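Long-range contacts in dimeric protein of unknown function and ferredoxin-like fold (Bacteroides fragilis, PDB 3FMB), which is of unknown function but forms a dimer of ferredoxin-like subunits belonging to the stress-responsive A/B barrel family: residues S57-G65 with I76-D87; V40-A48 with A100-K108. All coordinates share one frame; numbering follows the deposited sequence.

Contact 1: residues S57-G65 with I76-D87; sequences SVIRKIEVG and IALYSEFDNLDD
The antiparallel beta hairpin of strands 61-66 and 76-82 closes one side of the ferredoxin-like sheet, and a classic beta bulge marks the hairpin's open end, where Arg-60 and Lys-61 both face Glu-81. Arg-60 N donates to Glu-81 O at 3.0 Å, whereas the bond from Lys-61 N to the same oxygen is weak; regular pairing then runs on to Gly-65 and Ala-77. Bent at chi2 (-70°), the Arg-60 chain turns its guanidinium side-on to Asp-83: NE meets OD1 at 3.1 Å and NH2 meets OD2 at 3.0 Å. Both oxygens lie near the guanidinium plane but are approached from above the carboxylate, the two planes being 52° apart. A water beside this salt bridge donates to Val-58 O and Asp-87 OD2 and accepts from Asp-83 N. Further along, Lys-61 CE touches the Tyr-79 ring at its edge, 3.9 Å from CE2, while Glu-63 OE2 comes obliquely to CD2 of that ring and is held by Lys-22 and Tyr-116, both of the second subunit. The hairpin thus carries polar chemistry of two kinds: a charged clasp with a bridging water where the bulge ends the ladder, and a carboxylate committed to the dimer interface.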
ATOM      1  N   SER A  57      10.813  13.191 -13.946  1.00 29.10           N
ATOM      2  CA  SER A  57      10.467  12.455 -15.159  1.00 29.30           C
ATOM      3  C   SER A  57      10.457  10.941 -14.958  1.00 28.59           C
ATOM      4  O   SER A  57       9.742  10.234 -15.665  1.00 29.19           O
ATOM      5  CB  SER A  57      11.421  12.825 -16.295  1.00 32.40           C
ATOM      6  OG  SER A  57      12.701  12.276 -16.054  1.00 33.07           O
ATOM      7  N   VAL A  58      11.222  10.428 -13.997  1.00 28.50           N
ATOM      8  CA  VAL A  58      11.241   8.972 -13.760  1.00 28.99           C
ATOM      9  C   VAL A  58       9.934   8.404 -13.160  1.00 28.94           C
ATOM     10  O   VAL A  58       9.773   7.183 -13.119  1.00 28.78           O
ATOM     11  CB  VAL A  58      12.467   8.471 -12.900  1.00 29.36           C
ATOM     12  CG1 VAL A  58      13.781   8.767 -13.587  1.00 32.20           C
ATOM     13  CG2 VAL A  58      12.447   9.009 -11.480  1.00 29.77           C
ATOM     14  N   ILE A  59       9.026   9.253 -12.663  1.00 26.81           N
ATOM     15  CA  ILE A  59       7.726   8.760 -12.177  1.00 26.12           C
ATOM     16  C   ILE A  59       6.888   8.284 -13.352  1.00 26.01           C
ATOM     17  O   ILE A  59       6.592   9.068 -14.261  1.00 24.68           O
ATOM     18  CB  ILE A  59       6.892   9.830 -11.402  1.00 26.55           C
ATOM     19  CG1 ILE A  59       7.661  10.356 -10.176  1.00 26.21           C
ATOM     20  CG2 ILE A  59       5.515   9.246 -10.965  1.00 22.99           C
ATOM     21  CD1 ILE A  59       7.011  11.664  -9.540  1.00 23.03           C
ATOM     22  N   ARG A  60       6.524   7.002 -13.346  1.00 25.00           N
ATOM     23  CA  ARG A  60       5.704   6.423 -14.429  1.00 25.59           C
ATOM     24  C   ARG A  60       4.199   6.538 -14.087  1.00 26.92           C
ATOM     25  O   ARG A  60       3.373   6.719 -14.943  1.00 25.98           O
ATOM     26  CB  ARG A  60       6.104   4.969 -14.666  1.00 25.08           C
ATOM     27  CG  ARG A  60       7.586   4.804 -14.985  1.00 27.67           C
ATOM     28  CD  ARG A  60       7.886   5.382 -16.373  1.00 31.73           C
ATOM     29  NE  ARG A  60       9.309   5.365 -16.683  1.00 38.18           N
ATOM     30  CZ  ARG A  60      10.063   6.449 -16.879  1.00 38.66           C
ATOM     31  NH1 ARG A  60       9.549   7.674 -16.848  1.00 46.13           N
ATOM     32  NH2 ARG A  60      11.354   6.305 -17.118  1.00 40.88           N
ATOM     33  N   LYS A  61       3.875   6.455 -12.810  1.00 26.14           N
ATOM     34  CA  LYS A  61       2.529   6.656 -12.309  1.00 28.31           C
ATOM     35  C   LYS A  61       2.664   7.006 -10.838  1.00 27.99           C
ATOM     36  O   LYS A  61       3.533   6.457 -10.177  1.00 26.51           O
ATOM     37  CB  LYS A  61       1.714   5.363 -12.429  1.00 29.38           C
ATOM     38  CG  LYS A  61       0.283   5.515 -12.003  1.00 33.24           C
ATOM     39  CD  LYS A  61      -0.510   4.266 -12.332  1.00 36.41           C
ATOM     40  CE  LYS A  61      -1.918   4.330 -11.784  1.00 40.64           C
ATOM     41  NZ  LYS A  61      -2.756   3.350 -12.539  1.00 44.31           N
ATOM     42  N   ILE A  62       1.841   7.934 -10.351  1.00 25.00           N
ATOM     43  CA  ILE A  62       1.794   8.251  -8.915  1.00 27.03           C
ATOM     44  C   ILE A  62       0.398   8.760  -8.567  1.00 27.49           C
ATOM     45  O   ILE A  62      -0.259   9.433  -9.349  1.00 28.12           O
ATOM     46  CB  ILE A  62       2.902   9.272  -8.455  1.00 24.77           C
ATOM     47  CG1 ILE A  62       3.115   9.260  -6.938  1.00 32.21           C
ATOM     48  CG2 ILE A  62       2.630  10.714  -9.086  1.00 28.99           C
ATOM     49  CD1 ILE A  62       4.548   9.719  -6.489  1.00 25.70           C
ATOM     50  N   GLU A  63      -0.085   8.343  -7.410  1.00 26.93           N
ATOM     51  CA  GLU A  63      -1.310   8.892  -6.867  1.00 28.20           C
ATOM     52  C   GLU A  63      -1.284   8.787  -5.356  1.00 26.30           C
ATOM     53  O   GLU A  63      -0.617   7.894  -4.798  1.00 26.26           O
ATOM     54  CB  GLU A  63      -2.516   8.139  -7.417  1.00 29.79           C
ATOM     55  CG  GLU A  63      -2.642   6.729  -6.909  1.00 29.57           C
ATOM     56  CD  GLU A  63      -3.641   5.883  -7.671  1.00 33.06           C
ATOM     57  OE1 GLU A  63      -4.028   6.252  -8.800  1.00 34.59           O
ATOM     58  OE2 GLU A  63      -4.006   4.811  -7.151  1.00 31.92           O
ATOM     59  N   VAL A  64      -2.017   9.700  -4.707  1.00 27.73           N
ATOM     60  CA  VAL A  64      -2.190   9.651  -3.253  1.00 27.73           C
ATOM     61  C   VAL A  64      -3.670   9.432  -2.950  1.00 26.11           C
ATOM     62  O   VAL A  64      -4.519  10.172  -3.453  1.00 26.08           O
ATOM     63  CB  VAL A  64      -1.656  10.925  -2.569  1.00 28.36           C
ATOM     64  CG1 VAL A  64      -2.085  10.978  -1.094  1.00 23.52           C
ATOM     65  CG2 VAL A  64      -0.117  10.972  -2.738  1.00 26.73           C
ATOM     66  N   GLY A  65      -3.934   8.428  -2.128  1.00 25.44           N
ATOM     67  CA  GLY A  65      -5.271   8.097  -1.677  1.00 26.29           C
ATOM     68  C   GLY A  65      -5.437   8.441  -0.212  1.00 25.23           C
ATOM     69  O   GLY A  65      -4.596   8.154   0.608  1.00 27.14           O
ATOM     70  N   ILE A  76      -3.158   7.733   4.834  1.00 25.97           N
ATOM     71  CA  ILE A  76      -2.656   8.124   3.540  1.00 24.33           C
ATOM     72  C   ILE A  76      -1.993   6.933   2.829  1.00 23.86           C
ATOM     73  O   ILE A  76      -1.170   6.210   3.444  1.00 26.50           O
ATOM     74  CB  ILE A  76      -1.569   9.258   3.662  1.00 25.22           C
ATOM     75  CG1 ILE A  76      -2.110  10.531   4.362  1.00 25.12           C
ATOM     76  CG2 ILE A  76      -0.982   9.553   2.242  1.00 26.24           C
ATOM     77  CD1 ILE A  76      -0.948  11.526   4.806  1.00 21.75           C
ATOM     78  N   ALA A  77      -2.308   6.767   1.541  1.00 25.01           N
ATOM     79  CA  ALA A  77      -1.664   5.771   0.698  1.00 26.34           C
ATOM     80  C   ALA A  77      -0.986   6.507  -0.458  1.00 27.52           C
ATOM     81  O   ALA A  77      -1.584   7.417  -1.052  1.00 26.59           O
ATOM     82  CB  ALA A  77      -2.684   4.785   0.131  1.00 25.41           C
ATOM     83  N   LEU A  78       0.244   6.101  -0.773  1.00 27.07           N
ATOM     84  CA  LEU A  78       0.928   6.519  -1.983  1.00 26.91           C
ATOM     85  C   LEU A  78       1.146   5.270  -2.833  1.00 26.90           C
ATOM     86  O   LEU A  78       1.709   4.262  -2.374  1.00 26.13           O
ATOM     87  CB  LEU A  78       2.257   7.155  -1.613  1.00 28.08           C
ATOM     88  CG  LEU A  78       3.044   7.796  -2.773  1.00 28.29           C
ATOM     89  CD1 LEU A  78       3.778   9.045  -2.199  1.00 30.50           C
ATOM     90  CD2 LEU A  78       4.022   6.738  -3.384  1.00 30.53           C
ATOM     91  N   TYR A  79       0.640   5.318  -4.044  1.00 26.05           N
ATOM     92  CA  TYR A  79       0.764   4.235  -4.981  1.00 26.53           C
ATOM     93  C   TYR A  79       1.508   4.775  -6.187  1.00 27.08           C
ATOM     94  O   TYR A  79       1.100   5.771  -6.764  1.00 28.00           O
ATOM     95  CB  TYR A  79      -0.622   3.723  -5.367  1.00 28.32           C
ATOM     96  CG  TYR A  79      -0.589   2.706  -6.486  1.00 27.57           C
ATOM     97  CD1 TYR A  79      -0.331   1.353  -6.219  1.00 30.76           C
ATOM     98  CD2 TYR A  79      -0.745   3.098  -7.820  1.00 33.93           C
ATOM     99  CE1 TYR A  79      -0.263   0.413  -7.260  1.00 33.71           C
ATOM    100  CE2 TYR A  79      -0.673   2.151  -8.860  1.00 35.59           C
ATOM    101  CZ  TYR A  79      -0.427   0.817  -8.563  1.00 34.90           C
ATOM    102  OH  TYR A  79      -0.379  -0.106  -9.577  1.00 33.93           O
ATOM    103  N   SER A  80       2.570   4.090  -6.589  1.00 25.90           N
ATOM    104  CA  SER A  80       3.397   4.590  -7.663  1.00 26.11           C
ATOM    105  C   SER A  80       4.110   3.472  -8.409  1.00 24.71           C
ATOM    106  O   SER A  80       4.263   2.356  -7.895  1.00 25.52           O
ATOM    107  CB  SER A  80       4.394   5.601  -7.087  1.00 26.27           C
ATOM    108  OG  SER A  80       5.287   4.970  -6.213  1.00 25.92           O
ATOM    109  N   GLU A  81       4.526   3.788  -9.634  1.00 25.36           N
ATOM    110  CA  GLU A  81       5.220   2.873 -10.528  1.00 27.10           C
ATOM    111  C   GLU A  81       6.482   3.535 -11.087  1.00 27.38           C
ATOM    112  O   GLU A  81       6.472   4.710 -11.462  1.00 26.99           O
ATOM    113  CB  GLU A  81       4.309   2.421 -11.686  1.00 26.39           C
ATOM    114  CG  GLU A  81       3.110   1.567 -11.196  1.00 26.90           C
ATOM    115  CD  GLU A  81       2.087   1.244 -12.256  1.00 32.57           C
ATOM    116  OE1 GLU A  81       2.331   1.522 -13.444  1.00 31.04           O
ATOM    117  OE2 GLU A  81       1.032   0.696 -11.899  1.00 31.08           O
ATOM    118  N   PHE A  82       7.558   2.740 -11.155  1.00 28.83           N
ATOM    119  CA  PHE A  82       8.870   3.157 -11.689  1.00 27.08           C
ATOM    120  C   PHE A  82       9.455   1.993 -12.492  1.00 28.44           C
ATOM    121  O   PHE A  82       9.008   0.854 -12.369  1.00 28.83           O
ATOM    122  CB  PHE A  82       9.846   3.525 -10.557  1.00 24.05           C
ATOM    123  CG  PHE A  82       9.378   4.666  -9.689  1.00 27.30           C
ATOM    124  CD1 PHE A  82       8.561   4.436  -8.580  1.00 25.27           C
ATOM    125  CD2 PHE A  82       9.784   5.970  -9.966  1.00 27.54           C
ATOM    126  CE1 PHE A  82       8.137   5.525  -7.771  1.00 24.59           C
ATOM    127  CE2 PHE A  82       9.369   7.029  -9.212  1.00 26.31           C
ATOM    128  CZ  PHE A  82       8.553   6.829  -8.099  1.00 25.04           C
ATOM    129  N   ASP A  83      10.484   2.271 -13.274  1.00 29.60           N
ATOM    130  CA  ASP A  83      11.145   1.222 -14.058  1.00 29.15           C
ATOM    131  C   ASP A  83      11.969   0.280 -13.210  1.00 29.43           C
ATOM    132  O   ASP A  83      12.086  -0.904 -13.531  1.00 31.15           O
ATOM    133  CB  ASP A  83      12.057   1.846 -15.104  1.00 30.39           C
ATOM    134  CG  ASP A  83      11.295   2.555 -16.187  1.00 32.34           C
ATOM    135  OD1 ASP A  83      10.066   2.358 -16.337  1.00 36.34           O
ATOM    136  OD2 ASP A  83      11.941   3.328 -16.900  1.00 39.57           O
ATOM    137  N   ASN A  84      12.558   0.807 -12.144  1.00 29.53           N
ATOM    138  CA  ASN A  84      13.466   0.032 -11.296  1.00 29.47           C
ATOM    139  C   ASN A  84      13.729   0.741  -9.972  1.00 28.79           C
ATOM    140  O   ASN A  84      13.293   1.885  -9.778  1.00 26.75           O
ATOM    141  CB  ASN A  84      14.781  -0.201 -12.061  1.00 31.28           C
ATOM    142  CG  ASN A  84      15.398   1.086 -12.506  1.00 29.39           C
ATOM    143  OD1 ASN A  84      15.677   1.967 -11.678  1.00 26.45           O
ATOM    144  ND2 ASN A  84      15.575   1.239 -13.810  1.00 28.00           N
ATOM    145  N   LEU A  85      14.450   0.084  -9.061  1.00 28.77           N
ATOM    146  CA  LEU A  85      14.699   0.671  -7.737  1.00 27.87           C
ATOM    147  C   LEU A  85      15.630   1.882  -7.753  1.00 28.21           C
ATOM    148  O   LEU A  85      15.577   2.684  -6.860  1.00 27.29           O
ATOM    149  CB  LEU A  85      15.278  -0.348  -6.758  1.00 28.30           C
ATOM    150  CG  LEU A  85      14.372  -1.390  -6.135  1.00 33.39           C
ATOM    151  CD1 LEU A  85      15.212  -2.198  -5.179  1.00 29.27           C
ATOM    152  CD2 LEU A  85      13.128  -0.715  -5.428  1.00 27.07           C
ATOM    153  N   ASP A  86      16.504   1.989  -8.751  1.00 26.85           N
ATOM    154  CA  ASP A  86      17.394   3.156  -8.870  1.00 27.08           C
ATOM    155  C   ASP A  86      16.522   4.393  -9.093  1.00 26.21           C
ATOM    156  O   ASP A  86      16.751   5.465  -8.512  1.00 24.77           O
ATOM    157  CB  ASP A  86      18.365   2.983 -10.045  1.00 25.82           C
ATOM    158  CG  ASP A  86      19.580   2.100  -9.717  1.00 34.70           C
ATOM    159  OD1 ASP A  86      19.935   1.869  -8.533  1.00 29.10           O
ATOM    160  OD2 ASP A  86      20.226   1.653 -10.685  1.00 35.40           O
ATOM    161  N   ASP A  87      15.489   4.228  -9.916  1.00 26.70           N
ATOM    162  CA  ASP A  87      14.546   5.318 -10.187  1.00 25.01           C
ATOM    163  C   ASP A  87      13.707   5.670  -8.955  1.00 24.82           C
ATOM    164  O   ASP A  87      13.432   6.839  -8.708  1.00 23.59           O
ATOM    165  CB  ASP A  87      13.662   4.976 -11.379  1.00 21.88           C
ATOM    166  CG  ASP A  87      14.396   5.084 -12.733  1.00 30.44           C
ATOM    167  OD1 ASP A  87      15.592   5.415 -12.761  1.00 28.66           O
ATOM    168  OD2 ASP A  87      13.747   4.834 -13.766  1.00 31.66           O
TER
HETATM  169  O   HOH W   1      10.958   5.069 -13.923  1.00 32.85           O

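Contact 2: residues V40-A48 with A100-K108; sequences VVMNSFKEA and AGKILAETK
Helix 35-50, through its 40-48 portion, lies against residues 100-108, which run on from helix 95-102, with CA atoms 5.3 Å apart at Ala-48 and Ala-100 and 6.0 Å apart at Phe-45 and Ile-103. So close an approach rests on small side chains at one end, where Ala-48 CB meets Ala-100 CB at 3.8 Å. Ile-103 uses both branches: CD1 presses tightly on Ala-48 CB, at 3.5 Å, and CG2 lies near Val-41 O and Phe-45 N, against the helix backbone itself. Deeper in, Phe-45 and Leu-104 meet roughly perpendicular. Phe-45 holds CG trans to its own N (chi1 -179°), which carries the ring toward Leu-104, and Leu-104 CD1 sits over the ring face, 3.7 Å from the centroid and 15° off the normal, a CH-pi contact. At the ring edge, in its plane, Ala-100 O comes within 3.4 Å of Phe-45 CD1. The other Leu-104 branch, CD2, meets Val-41 CG1 at 3.3 Å, tighter than usual van der Waals contact. Val-41 CG1 also touches Thr-107 OG1 at 3.7 Å, where the two side chains run antiparallel, one passing the other. Toward the sheet, Phe-45 rests on Val-64 and Leu-104 on Phe-27, and Thr-107 reaches Leu-29 and Val-33. No hydrogen bond joins the two segments, so their association depends on close apolar fit, with the ring face taking a methyl group and the slightly positive ring edge probably favouring the carbonyl oxygen.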
ATOM      1  N   VAL A  40      -5.629  19.033   6.863  1.00 27.01           N
ATOM      2  CA  VAL A  40      -4.800  20.013   6.186  1.00 26.33           C
ATOM      3  C   VAL A  40      -3.535  19.344   5.657  1.00 24.12           C
ATOM      4  O   VAL A  40      -3.171  19.517   4.491  1.00 25.34           O
ATOM      5  CB  VAL A  40      -4.439  21.215   7.120  1.00 23.52           C
ATOM      6  CG1 VAL A  40      -3.247  22.064   6.543  1.00 26.40           C
ATOM      7  CG2 VAL A  40      -5.709  22.070   7.396  1.00 23.14           C
ATOM      8  N   VAL A  41      -2.885  18.589   6.525  1.00 23.20           N
ATOM      9  CA  VAL A  41      -1.695  17.834   6.156  1.00 26.12           C
ATOM     10  C   VAL A  41      -1.949  16.828   5.029  1.00 26.27           C
ATOM     11  O   VAL A  41      -1.192  16.782   4.064  1.00 27.26           O
ATOM     12  CB  VAL A  41      -1.126  17.112   7.394  1.00 24.59           C
ATOM     13  CG1 VAL A  41      -0.040  16.082   6.979  1.00 27.87           C
ATOM     14  CG2 VAL A  41      -0.557  18.155   8.388  1.00 27.16           C
HETATM   15  N   MSE A  42      -3.020  16.034   5.170  1.00 27.88           N
HETATM   16  CA  MSE A  42      -3.401  15.039   4.153  1.00 25.90           C
HETATM   17  C   MSE A  42      -3.633  15.669   2.785  1.00 27.72           C
HETATM   18  O   MSE A  42      -3.067  15.215   1.786  1.00 26.40           O
HETATM   19  CB  MSE A  42      -4.648  14.276   4.618  1.00 25.46           C
HETATM   20  CG  MSE A  42      -4.363  13.322   5.799  1.00 25.98           C
HETATM   21 SE   MSE A  42      -5.899  12.755   6.745  0.75 23.77          SE
HETATM   22  CE  MSE A  42      -6.818  11.721   5.380  1.00 29.47           C
ATOM     23  N   ASN A  43      -4.449  16.718   2.741  1.00 28.33           N
ATOM     24  CA  ASN A  43      -4.721  17.448   1.501  1.00 27.62           C
ATOM     25  C   ASN A  43      -3.438  18.064   0.927  1.00 27.86           C
ATOM     26  O   ASN A  43      -3.138  17.913  -0.267  1.00 27.28           O
ATOM     27  CB  ASN A  43      -5.808  18.520   1.716  1.00 27.83           C
ATOM     28  CG  ASN A  43      -7.223  17.941   1.847  1.00 30.78           C
ATOM     29  OD1 ASN A  43      -7.503  16.861   1.376  1.00 29.22           O
ATOM     30  ND2 ASN A  43      -8.120  18.703   2.469  1.00 30.07           N
ATOM     31  N   SER A  44      -2.656  18.730   1.762  1.00 27.04           N
ATOM     32  CA  SER A  44      -1.442  19.379   1.278  1.00 28.18           C
ATOM     33  C   SER A  44      -0.446  18.374   0.672  1.00 28.05           C
ATOM     34  O   SER A  44       0.125  18.628  -0.394  1.00 29.11           O
ATOM     35  CB  SER A  44      -0.768  20.191   2.386  1.00 29.24           C
ATOM     36  OG  SER A  44      -1.560  21.304   2.691  1.00 36.85           O
ATOM     37  N   PHE A  45      -0.265  17.242   1.358  1.00 28.23           N
ATOM     38  CA  PHE A  45       0.603  16.144   0.910  1.00 26.60           C
ATOM     39  C   PHE A  45       0.120  15.569  -0.412  1.00 28.75           C
ATOM     40  O   PHE A  45       0.893  15.435  -1.322  1.00 26.55           O
ATOM     41  CB  PHE A  45       0.636  15.042   1.952  1.00 28.62           C
ATOM     42  CG  PHE A  45       1.521  13.884   1.579  1.00 27.37           C
ATOM     43  CD1 PHE A  45       2.912  14.031   1.588  1.00 27.00           C
ATOM     44  CD2 PHE A  45       0.989  12.668   1.189  1.00 25.95           C
ATOM     45  CE1 PHE A  45       3.740  12.968   1.256  1.00 26.32           C
ATOM     46  CE2 PHE A  45       1.847  11.592   0.852  1.00 24.26           C
ATOM     47  CZ  PHE A  45       3.216  11.783   0.893  1.00 26.70           C
ATOM     48  N   LYS A  46      -1.175  15.275  -0.510  1.00 27.84           N
ATOM     49  CA  LYS A  46      -1.758  14.742  -1.759  1.00 28.43           C
ATOM     50  C   LYS A  46      -1.470  15.678  -2.932  1.00 28.78           C
ATOM     51  O   LYS A  46      -1.008  15.220  -3.978  1.00 29.14           O
ATOM     52  CB  LYS A  46      -3.263  14.546  -1.627  1.00 29.19           C
ATOM     53  CG  LYS A  46      -4.014  14.178  -2.922  1.00 27.85           C
ATOM     54  CD  LYS A  46      -5.434  13.745  -2.567  1.00 31.81           C
ATOM     55  CE  LYS A  46      -6.306  13.597  -3.762  1.00 33.29           C
ATOM     56  NZ  LYS A  46      -5.829  12.486  -4.488  1.00 33.66           N
ATOM     57  N   GLU A  47      -1.746  16.969  -2.748  0.50 27.60           N
ATOM     58  CA  GLU A  47      -1.493  17.980  -3.780  0.50 29.33           C
ATOM     59  C   GLU A  47      -0.021  18.039  -4.185  0.50 26.95           C
ATOM     60  O   GLU A  47       0.286  18.150  -5.370  0.50 26.71           O
ATOM     61  CB  GLU A  47      -1.939  19.364  -3.297  0.50 29.12           C
ATOM     62  CG  GLU A  47      -1.887  20.456  -4.358  0.50 28.08           C
ATOM     63  CD  GLU A  47      -2.058  21.856  -3.769  0.50 34.09           C
ATOM     64  OE1 GLU A  47      -2.965  22.582  -4.225  0.50 44.44           O
ATOM     65  OE2 GLU A  47      -1.285  22.230  -2.848  0.50 44.24           O
ATOM     66  N   ALA A  48       0.872  17.984  -3.197  1.00 27.72           N
ATOM     67  CA  ALA A  48       2.318  18.115  -3.430  1.00 29.55           C
ATOM     68  C   ALA A  48       2.867  16.904  -4.187  1.00 27.53           C
ATOM     69  O   ALA A  48       3.652  17.070  -5.128  1.00 25.96           O
ATOM     70  CB  ALA A  48       3.072  18.322  -2.092  1.00 27.51           C
ATOM     71  N   ALA A 100       7.752  17.636  -0.400  1.00 28.60           N
ATOM     72  CA  ALA A 100       6.421  17.019  -0.249  1.00 28.52           C
ATOM     73  C   ALA A 100       6.371  16.177   1.033  1.00 29.14           C
ATOM     74  O   ALA A 100       5.426  16.272   1.839  1.00 28.64           O
ATOM     75  CB  ALA A 100       6.083  16.154  -1.468  1.00 25.29           C
ATOM     76  N   GLY A 101       7.404  15.367   1.226  1.00 28.88           N
ATOM     77  CA  GLY A 101       7.528  14.503   2.404  1.00 28.65           C
ATOM     78  C   GLY A 101       7.563  15.283   3.715  1.00 30.57           C
ATOM     79  O   GLY A 101       6.976  14.849   4.719  1.00 27.31           O
ATOM     80  N   LYS A 102       8.216  16.442   3.694  1.00 29.19           N
ATOM     81  CA  LYS A 102       8.313  17.281   4.898  1.00 29.80           C
ATOM     82  C   LYS A 102       6.964  17.768   5.383  1.00 28.20           C
ATOM     83  O   LYS A 102       6.801  18.071   6.579  1.00 28.17           O
ATOM     84  CB  LYS A 102       9.259  18.481   4.696  1.00 32.87           C
ATOM     85  CG  LYS A 102      10.677  18.100   4.904  1.00 39.71           C
ATOM     86  CD  LYS A 102      11.632  19.278   4.802  1.00 40.07           C
ATOM     87  CE  LYS A 102      13.103  18.774   4.655  1.00 42.26           C
ATOM     88  NZ  LYS A 102      14.030  19.818   4.102  1.00 39.02           N
ATOM     89  N   ILE A 103       5.992  17.842   4.479  1.00 28.55           N
ATOM     90  CA  ILE A 103       4.609  18.222   4.857  1.00 26.82           C
ATOM     91  C   ILE A 103       4.093  17.323   6.024  1.00 27.93           C
ATOM     92  O   ILE A 103       3.360  17.788   6.904  1.00 29.35           O
ATOM     93  CB  ILE A 103       3.673  18.206   3.642  1.00 25.04           C
ATOM     94  CG1 ILE A 103       4.037  19.320   2.642  1.00 24.53           C
ATOM     95  CG2 ILE A 103       2.158  18.381   4.035  1.00 25.88           C
ATOM     96  CD1 ILE A 103       3.379  19.122   1.296  1.00 26.53           C
ATOM     97  N   LEU A 104       4.498  16.051   6.001  1.00 25.86           N
ATOM     98  CA  LEU A 104       4.108  15.072   7.002  1.00 27.63           C
ATOM     99  C   LEU A 104       4.964  15.046   8.267  1.00 27.89           C
ATOM    100  O   LEU A 104       4.582  14.400   9.262  1.00 25.23           O
ATOM    101  CB  LEU A 104       4.123  13.679   6.380  1.00 29.10           C
ATOM    102  CG  LEU A 104       3.277  13.400   5.136  1.00 31.10           C
ATOM    103  CD1 LEU A 104       3.391  11.906   4.701  1.00 28.72           C
ATOM    104  CD2 LEU A 104       1.815  13.828   5.339  1.00 26.66           C
ATOM    105  N   ALA A 105       6.109  15.744   8.268  1.00 27.35           N
ATOM    106  CA  ALA A 105       7.107  15.516   9.305  1.00 28.71           C
ATOM    107  C   ALA A 105       6.588  15.772  10.720  1.00 27.92           C
ATOM    108  O   ALA A 105       6.873  15.011  11.657  1.00 30.42           O
ATOM    109  CB  ALA A 105       8.375  16.377   9.045  1.00 29.21           C
ATOM    110  N   GLU A 106       5.866  16.859  10.900  1.00 26.25           N
ATOM    111  CA  GLU A 106       5.415  17.234  12.233  1.00 29.24           C
ATOM    112  C   GLU A 106       4.363  16.293  12.814  1.00 30.46           C
ATOM    113  O   GLU A 106       4.248  16.196  14.039  1.00 29.40           O
ATOM    114  CB  GLU A 106       4.847  18.659  12.239  1.00 30.52           C
ATOM    115  CG  GLU A 106       5.864  19.712  12.476  1.00 43.67           C
ATOM    116  CD  GLU A 106       6.541  19.585  13.854  1.00 48.84           C
ATOM    117  OE1 GLU A 106       5.863  19.735  14.911  1.00 54.05           O
ATOM    118  OE2 GLU A 106       7.761  19.313  13.844  1.00 65.86           O
ATOM    119  N   THR A 107       3.574  15.656  11.948  1.00 28.89           N
ATOM    120  CA  THR A 107       2.416  14.859  12.396  1.00 26.88           C
ATOM    121  C   THR A 107       2.521  13.346  12.214  1.00 28.59           C
ATOM    122  O   THR A 107       1.725  12.603  12.788  1.00 25.97           O
ATOM    123  CB  THR A 107       1.114  15.372  11.763  1.00 27.34           C
ATOM    124  OG1 THR A 107       1.195  15.298  10.337  1.00 25.81           O
ATOM    125  CG2 THR A 107       0.833  16.837  12.185  1.00 26.33           C
ATOM    126  N   LYS A 108       3.500  12.890  11.424  1.00 26.54           N
ATOM    127  CA  LYS A 108       3.657  11.467  11.099  1.00 29.36           C
ATOM    128  C   LYS A 108       3.955  10.630  12.350  1.00 28.97           C
ATOM    129  O   LYS A 108       4.743  11.038  13.226  1.00 25.12           O
ATOM    130  CB  LYS A 108       4.797  11.291  10.064  1.00 29.65           C
ATOM    131  CG  LYS A 108       5.113   9.842   9.700  1.00 34.66           C
ATOM    132  CD  LYS A 108       6.179   9.698   8.546  1.00 39.55           C
ATOM    133  CE  LYS A 108       7.546  10.307   8.929  1.00 51.27           C
ATOM    134  NZ  LYS A 108       8.655   9.662   8.101  1.00 56.32           N
TER

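In the fold
Contact 1 builds part of the antiparallel sheet and contact 2 joins the helical elements packed on it, the division of labour expected of a ferredoxin-like fold. The centres lie about 17 Å apart, on opposite sides of the chain's centre, yet the contacts meet at Ile-76: its CD1 is 3.6 Å from Leu-104 CD2, and its CG2 is 3.8 Å from Phe-45 CE2. A polar tie runs from Lys-46 NZ to Val-64 O, a probable hydrogen bond of 2.9 Å. A sulfate, probably from the crystallisation liquor, lies about 4 Å from the Leu-78 side chain in contact 1. Contact 1 also faces the second subunit, stacking Tyr-79 on its counterpart, whereas contact 2 stays within one chain.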